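Local coordinates for group 1 truncated hemoglobin GlbN (Synechocystis sp., PDB 1S69), which binds oxygen at the iron of its single heme, forming a very stable complex from which the oxygen dissociates slowly, at residues Gly81-Leu95 against Val108-Leu122. Residues are numbered along the deposited sequence; the frame is centred on the assembly and turned at random.
Sequences GEHFDAVAEDLLATL and VAAVAGAPAHKRDVL. With HEM (protoporphyrin IX containing Fe), chain D.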
loop_
_atom_site.group_PDB
_atom_site.type_symbol
_atom_site.label_atom_id
_atom_site.label_comp_id
_atom_site.label_asym_id
_atom_site.label_seq_id
_atom_site.Cartn_x
_atom_site.Cartn_y
_atom_site.Cartn_z
ATOM N N GLY A 81 -0.890 -9.472 -11.648
ATOM C CA GLY A 81 -2.115 -9.409 -10.849
ATOM C C GLY A 81 -2.034 -10.193 -9.554
ATOM O O GLY A 81 -2.610 -9.795 -8.538
ATOM N N GLU A 82 -1.275 -11.287 -9.566
ATOM C CA GLU A 82 -1.112 -12.111 -8.369
ATOM C C GLU A 82 -0.313 -11.385 -7.290
ATOM O O GLU A 82 -0.652 -11.472 -6.123
ATOM C CB GLU A 82 -0.365 -13.403 -8.681
ATOM C CG GLU A 82 -0.826 -14.028 -9.966
ATOM C CD GLU A 82 -2.195 -14.654 -9.861
ATOM O OE1 GLU A 82 -3.268 -13.933 -10.003
ATOM O OE2 GLU A 82 -2.165 -15.896 -9.657
ATOM N N HIS A 83 0.770 -10.718 -7.698
ATOM C CA HIS A 83 1.566 -9.861 -6.799
ATOM C C HIS A 83 0.709 -8.736 -6.275
ATOM O O HIS A 83 0.753 -8.437 -5.103
ATOM C CB HIS A 83 2.732 -9.249 -7.570
ATOM C CG HIS A 83 3.573 -10.276 -8.237
ATOM N ND1 HIS A 83 3.969 -10.207 -9.557
ATOM C CD2 HIS A 83 4.056 -11.442 -7.749
ATOM C CE1 HIS A 83 4.675 -11.282 -9.839
ATOM N NE2 HIS A 83 4.722 -12.051 -8.761
ATOM N N PHE A 84 -0.024 -8.062 -7.165
ATOM C CA PHE A 84 -0.979 -7.015 -6.747
ATOM C C PHE A 84 -1.969 -7.520 -5.646
ATOM O O PHE A 84 -2.211 -6.855 -4.609
ATOM C CB PHE A 84 -1.727 -6.506 -7.982
ATOM C CG PHE A 84 -2.596 -5.288 -7.687
ATOM C CD1 PHE A 84 -2.076 -3.994 -7.837
ATOM C CD2 PHE A 84 -3.903 -5.449 -7.217
ATOM C CE1 PHE A 84 -2.845 -2.881 -7.539
ATOM C CE2 PHE A 84 -4.723 -4.320 -6.906
ATOM C CZ PHE A 84 -4.193 -3.037 -7.082
ATOM N N ASP A 85 -2.572 -8.678 -5.887
ATOM C CA ASP A 85 -3.504 -9.219 -4.918
ATOM C C ASP A 85 -2.819 -9.590 -3.580
ATOM O O ASP A 85 -3.430 -9.427 -2.535
ATOM C CB ASP A 85 -4.168 -10.464 -5.506
ATOM C CG ASP A 85 -5.114 -10.144 -6.609
ATOM O OD1 ASP A 85 -5.645 -9.014 -6.755
ATOM O OD2 ASP A 85 -5.365 -10.984 -7.446
ATOM N N ALA A 86 -1.567 -10.092 -3.631
ATOM C CA ALA A 86 -0.755 -10.342 -2.421
ATOM C C ALA A 86 -0.535 -9.057 -1.573
ATOM O O ALA A 86 -0.617 -9.090 -0.340
ATOM C CB ALA A 86 0.623 -10.998 -2.769
ATOM N N VAL A 87 -0.269 -7.942 -2.258
ATOM C CA VAL A 87 -0.050 -6.673 -1.576
ATOM C C VAL A 87 -1.354 -6.234 -0.884
ATOM O O VAL A 87 -1.318 -5.840 0.271
ATOM C CB VAL A 87 0.505 -5.611 -2.556
ATOM C CG1 VAL A 87 0.163 -4.171 -2.104
ATOM C CG2 VAL A 87 2.008 -5.795 -2.668
ATOM N N ALA A 88 -2.475 -6.319 -1.586
ATOM C CA ALA A 88 -3.769 -5.875 -1.030
ATOM C C ALA A 88 -4.125 -6.746 0.135
ATOM O O ALA A 88 -4.559 -6.277 1.151
ATOM C CB ALA A 88 -4.901 -5.945 -2.072
ATOM N N GLU A 89 -3.918 -8.037 -0.022
ATOM C CA GLU A 89 -4.203 -8.995 1.022
ATOM C C GLU A 89 -3.332 -8.778 2.271
ATOM O O GLU A 89 -3.849 -8.851 3.404
ATOM C CB GLU A 89 -4.011 -10.376 0.424
ATOM C CG GLU A 89 -4.214 -11.580 1.318
ATOM C CD GLU A 89 -3.661 -12.826 0.630
ATOM O OE1 GLU A 89 -3.655 -12.894 -0.626
ATOM O OE2 GLU A 89 -3.166 -13.706 1.351
ATOM N N ASP A 90 -2.053 -8.461 2.080
ATOM C CA ASP A 90 -1.128 -8.198 3.169
ATOM C C ASP A 90 -1.524 -6.908 3.896
ATOM O O ASP A 90 -1.381 -6.794 5.121
ATOM C CB ASP A 90 0.314 -8.028 2.640
ATOM C CG ASP A 90 0.966 -9.358 2.285
ATOM O OD1 ASP A 90 0.331 -10.410 2.528
ATOM O OD2 ASP A 90 2.068 -9.429 1.694
ATOM N N LEU A 91 -1.949 -5.903 3.137
ATOM C CA LEU A 91 -2.355 -4.640 3.768
ATOM C C LEU A 91 -3.571 -4.881 4.674
ATOM O O LEU A 91 -3.651 -4.351 5.804
ATOM C CB LEU A 91 -2.645 -3.555 2.720
ATOM C CG LEU A 91 -3.146 -2.209 3.254
ATOM C CD1 LEU A 91 -2.082 -1.559 4.201
ATOM C CD2 LEU A 91 -3.514 -1.243 2.099
ATOM N N LEU A 92 -4.539 -5.614 4.157
ATOM C CA LEU A 92 -5.808 -5.793 4.871
ATOM C C LEU A 92 -5.624 -6.706 6.082
ATOM O O LEU A 92 -6.243 -6.465 7.124
ATOM C CB LEU A 92 -6.905 -6.289 3.937
ATOM C CG LEU A 92 -7.230 -5.402 2.720
ATOM C CD1 LEU A 92 -8.303 -6.088 1.932
ATOM C CD2 LEU A 92 -7.627 -3.973 3.069
ATOM N N ALA A 93 -4.704 -7.666 5.961
ATOM C CA ALA A 93 -4.317 -8.583 7.059
ATOM C C ALA A 93 -3.707 -7.823 8.196
ATOM O O ALA A 93 -4.072 -8.070 9.356
ATOM C CB ALA A 93 -3.332 -9.680 6.604
ATOM N N THR A 94 -2.823 -6.874 7.860
ATOM C CA THR A 94 -2.144 -6.026 8.831
ATOM C C THR A 94 -3.174 -5.188 9.614
ATOM O O THR A 94 -3.091 -5.119 10.862
ATOM C CB THR A 94 -1.140 -5.118 8.113
ATOM O OG1 THR A 94 -0.060 -5.921 7.612
ATOM C CG2 THR A 94 -0.517 -4.065 9.061
ATOM N N LEU A 95 -4.093 -4.545 8.893
ATOM C CA LEU A 95 -5.181 -3.788 9.526
ATOM C C LEU A 95 -6.050 -4.664 10.443
ATOM O O LEU A 95 -6.374 -4.233 11.531
ATOM C CB LEU A 95 -6.054 -3.094 8.492
ATOM C CG LEU A 95 -5.318 -2.055 7.654
ATOM C CD1 LEU A 95 -6.261 -1.479 6.662
ATOM C CD2 LEU A 95 -4.748 -0.938 8.498
ATOM N N VAL A 108 -10.757 0.574 3.094
ATOM C CA VAL A 108 -9.384 0.458 2.626
ATOM C C VAL A 108 -9.273 -0.496 1.415
ATOM O O VAL A 108 -8.567 -0.169 0.459
ATOM C CB VAL A 108 -8.432 0.010 3.730
ATOM C CG1 VAL A 108 -6.963 -0.265 3.131
ATOM C CG2 VAL A 108 -8.338 1.074 4.810
ATOM N N ALA A 109 -9.955 -1.654 1.473
ATOM C CA ALA A 109 -9.958 -2.624 0.363
ATOM C C ALA A 109 -10.420 -1.984 -0.959
ATOM O O ALA A 109 -9.859 -2.281 -2.029
ATOM C CB ALA A 109 -10.821 -3.865 0.699
ATOM N N ALA A 110 -11.434 -1.118 -0.870
ATOM C CA ALA A 110 -11.960 -0.408 -2.035
ATOM C C ALA A 110 -10.906 0.582 -2.632
ATOM O O ALA A 110 -10.796 0.746 -3.836
ATOM C CB ALA A 110 -13.261 0.325 -1.645
ATOM N N VAL A 111 -10.100 1.199 -1.789
ATOM C CA VAL A 111 -9.023 2.047 -2.283
ATOM C C VAL A 111 -7.891 1.258 -3.008
ATOM O O VAL A 111 -7.464 1.611 -4.153
ATOM C CB VAL A 111 -8.443 2.924 -1.081
ATOM C CG1 VAL A 111 -7.175 3.738 -1.447
ATOM C CG2 VAL A 111 -9.524 3.822 -0.562
ATOM N N ALA A 112 -7.383 0.255 -2.289
ATOM C CA ALA A 112 -6.280 -0.597 -2.699
ATOM C C ALA A 112 -6.628 -1.361 -3.982
ATOM O O ALA A 112 -5.769 -1.542 -4.820
ATOM C CB ALA A 112 -5.858 -1.567 -1.506
ATOM N N GLY A 113 -7.899 -1.711 -4.149
ATOM C CA GLY A 113 -8.418 -2.415 -5.321
ATOM C C GLY A 113 -9.041 -1.636 -6.458
ATOM O O GLY A 113 -9.441 -2.227 -7.452
ATOM N N ALA A 114 -9.134 -0.313 -6.362
ATOM C CA ALA A 114 -9.687 0.458 -7.462
ATOM C C ALA A 114 -8.902 0.178 -8.745
ATOM O O ALA A 114 -7.674 0.077 -8.715
ATOM C CB ALA A 114 -9.621 1.954 -7.108
ATOM N N PRO A 115 -9.606 0.014 -9.870
ATOM C CA PRO A 115 -8.984 -0.044 -11.196
ATOM C C PRO A 115 -8.010 1.096 -11.513
ATOM O O PRO A 115 -6.994 0.837 -12.139
ATOM C CB PRO A 115 -10.192 0.066 -12.158
ATOM C CG PRO A 115 -11.315 -0.571 -11.405
ATOM C CD PRO A 115 -11.068 -0.218 -9.926
ATOM N N ALA A 116 -8.322 2.325 -11.131
ATOM C CA ALA A 116 -7.389 3.442 -11.379
ATOM C C ALA A 116 -6.050 3.237 -10.639
ATOM O O ALA A 116 -5.007 3.748 -11.071
ATOM C CB ALA A 116 -8.011 4.783 -10.978
ATOM N N HIS A 117 -6.081 2.499 -9.523
ATOM C CA HIS A 117 -4.844 2.087 -8.881
ATOM C C HIS A 117 -4.160 0.874 -9.553
ATOM O O HIS A 117 -2.992 0.928 -9.944
ATOM C CB HIS A 117 -5.101 1.792 -7.400
ATOM C CG HIS A 117 -3.836 1.518 -6.667
ATOM N ND1 HIS A 117 -2.803 2.430 -6.626
ATOM C CD2 HIS A 117 -3.407 0.422 -6.015
ATOM C CE1 HIS A 117 -1.809 1.921 -5.930
ATOM N NE2 HIS A 117 -2.146 0.697 -5.562
ATOM N N LYS A 118 -4.920 -0.230 -9.682
ATOM C CA LYS A 118 -4.428 -1.484 -10.293
ATOM C C LYS A 118 -3.845 -1.307 -11.709
ATOM O O LYS A 118 -2.783 -1.857 -12.002
ATOM C CB LYS A 118 -5.542 -2.517 -10.351
ATOM C CG LYS A 118 -5.020 -3.930 -10.655
ATOM C CD LYS A 118 -6.095 -4.961 -10.622
ATOM C CE LYS A 118 -5.472 -6.320 -10.985
ATOM N NZ LYS A 118 -6.524 -7.412 -10.760
ATOM N N ARG A 119 -4.575 -0.605 -12.606
ATOM C CA ARG A 119 -4.141 -0.448 -14.000
ATOM C C ARG A 119 -2.810 0.298 -14.060
ATOM O O ARG A 119 -1.942 -0.013 -14.846
ATOM C CB ARG A 119 -5.184 0.343 -14.793
ATOM C CG ARG A 119 -6.415 -0.455 -15.131
ATOM C CD ARG A 119 -6.125 -1.306 -16.265
ATOM N NE ARG A 119 -7.246 -2.167 -16.559
ATOM C CZ ARG A 119 -7.606 -2.518 -17.764
ATOM N NH1 ARG A 119 -6.947 -2.057 -18.826
ATOM N NH2 ARG A 119 -8.669 -3.299 -17.899
ATOM N N ASP A 120 -2.668 1.325 -13.234
ATOM C CA ASP A 120 -1.422 2.114 -13.259
ATOM C C ASP A 120 -0.234 1.348 -12.664
ATOM O O ASP A 120 0.815 1.233 -13.323
ATOM C CB ASP A 120 -1.642 3.453 -12.571
ATOM C CG ASP A 120 -2.252 4.501 -13.521
ATOM O OD1 ASP A 120 -1.910 4.583 -14.711
ATOM O OD2 ASP A 120 -3.081 5.313 -13.106
ATOM N N VAL A 121 -0.419 0.784 -11.478
ATOM C CA VAL A 121 0.602 -0.023 -10.827
ATOM C C VAL A 121 1.063 -1.100 -11.804
ATOM O O VAL A 121 2.260 -1.298 -12.034
ATOM C CB VAL A 121 0.063 -0.697 -9.494
ATOM C CG1 VAL A 121 1.034 -1.784 -8.992
ATOM C CG2 VAL A 121 -0.160 0.339 -8.348
ATOM N N LEU A 122 0.114 -1.835 -12.381
ATOM C CA LEU A 122 0.516 -2.920 -13.294
ATOM C C LEU A 122 0.835 -2.454 -14.733
ATOM O O LEU A 122 1.166 -3.264 -15.599
ATOM C CB LEU A 122 -0.578 -4.038 -13.291
ATOM C CG LEU A 122 -0.833 -4.708 -11.921
ATOM C CD1 LEU A 122 -1.963 -5.701 -12.012
ATOM C CD2 LEU A 122 0.463 -5.350 -11.335
HETATM C CHA HEM D . 7.022 1.901 -4.745
HETATM C CHB HEM D . 2.350 2.506 -3.443
HETATM C CHC HEM D . 1.319 -1.863 -5.280
HETATM C CHD HEM D . 6.090 -2.842 -5.108
HETATM C C1A HEM D . 5.818 2.460 -4.293
HETATM C C2A HEM D . 5.659 3.804 -3.772
HETATM C C3A HEM D . 4.398 3.959 -3.383
HETATM C C4A HEM D . 3.693 2.739 -3.642
HETATM C CMA HEM D . 3.803 5.239 -2.730
HETATM C CAA HEM D . 6.831 4.811 -3.676
HETATM C CBA HEM D . 6.601 5.768 -4.859
HETATM C CGA HEM D . 7.462 7.023 -4.918
HETATM O O1A HEM D . 8.593 6.809 -5.335
HETATM O O2A HEM D . 7.042 8.208 -4.604
HETATM C C1B HEM D . 1.683 1.381 -3.883
HETATM C C2B HEM D . 0.278 1.211 -3.749
HETATM C C3B HEM D . -0.045 0.001 -4.289
HETATM C C4B HEM D . 1.201 -0.608 -4.724
HETATM C CMB HEM D . -0.670 2.293 -3.123
HETATM C CAB HEM D . -1.416 -0.784 -4.392
HETATM C CBB HEM D . -2.338 -0.913 -3.385
HETATM C C1C HEM D . 2.552 -2.519 -5.390
HETATM C C2C HEM D . 2.709 -3.915 -5.718
HETATM C C3C HEM D . 4.035 -4.165 -5.621
HETATM C C4C HEM D . 4.733 -2.964 -5.246
HETATM C CMC HEM D . 1.490 -4.841 -6.095
HETATM C CAC HEM D . 4.843 -5.462 -5.822
HETATM C CBC HEM D . 4.440 -6.566 -5.211
HETATM C C1D HEM D . 6.777 -1.669 -5.015
HETATM C C2D HEM D . 8.193 -1.547 -5.084
HETATM C C3D HEM D . 8.443 -0.078 -5.000
HETATM C C4D HEM D . 7.186 0.561 -4.899
HETATM C CMD HEM D . 9.249 -2.646 -5.215
HETATM C CAD HEM D . 9.776 0.641 -4.999
HETATM C CBD HEM D . 10.038 0.705 -6.506
HETATM C CGD HEM D . 11.496 0.932 -6.752
HETATM O O1D HEM D . 11.910 2.082 -6.731
HETATM O O2D HEM D . 12.252 -0.019 -6.982
HETATM N NA HEM D . 4.604 1.844 -4.157
HETATM N NB HEM D . 2.249 0.241 -4.467
HETATM N NC HEM D . 3.796 -1.990 -5.119
HETATM N ND HEM D . 6.199 -0.400 -4.936
HETATM FE FE HEM D . 4.236 -0.074 -4.671
HETATM O O HOH W 1 -7.264 -7.741 -8.311
#
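In the 2-on-2 helical fold of this truncated globin, segment 81-95 of helix 81-98 runs nearly antiparallel (158°) to segment 108-113 and faces helix 115-121 beside the heme, F84 filling a hole among A112, H117, K118 and V121. With F84 CG anti to the backbone N (chi1 -172°), the ring leans across to helix 115-121. The extended chain of K118 lies over one ring face, its CG 3.7 Å from the F84 centroid and almost on the ring normal, a CH-pi contact. At the ring edge, V121 CG1 comes within 4.0 Å of F84 CD1. The F84 and H117 rings meet obliquely, F84 CE1 lying 3.7 Å from H117 CD2, and H117 NE2 is covalently linked to HEM CAB, the bond modelled long at 2.0 Å. V121 also touches H70, the proximal iron ligand. Farther along, V108 lies among three leucines: its CG1 meets L91 CD2 at 3.7 Å and also L92 CD2, while L95 CD1 meets V108 CG2 tip to tip. No direct hydrogen bond joins the segments; one water bridges them, donating to D85 OD1 and accepting from K118 NZ, with D85 OD1 and K118 NZ each 2.6 Å from the water oxygen.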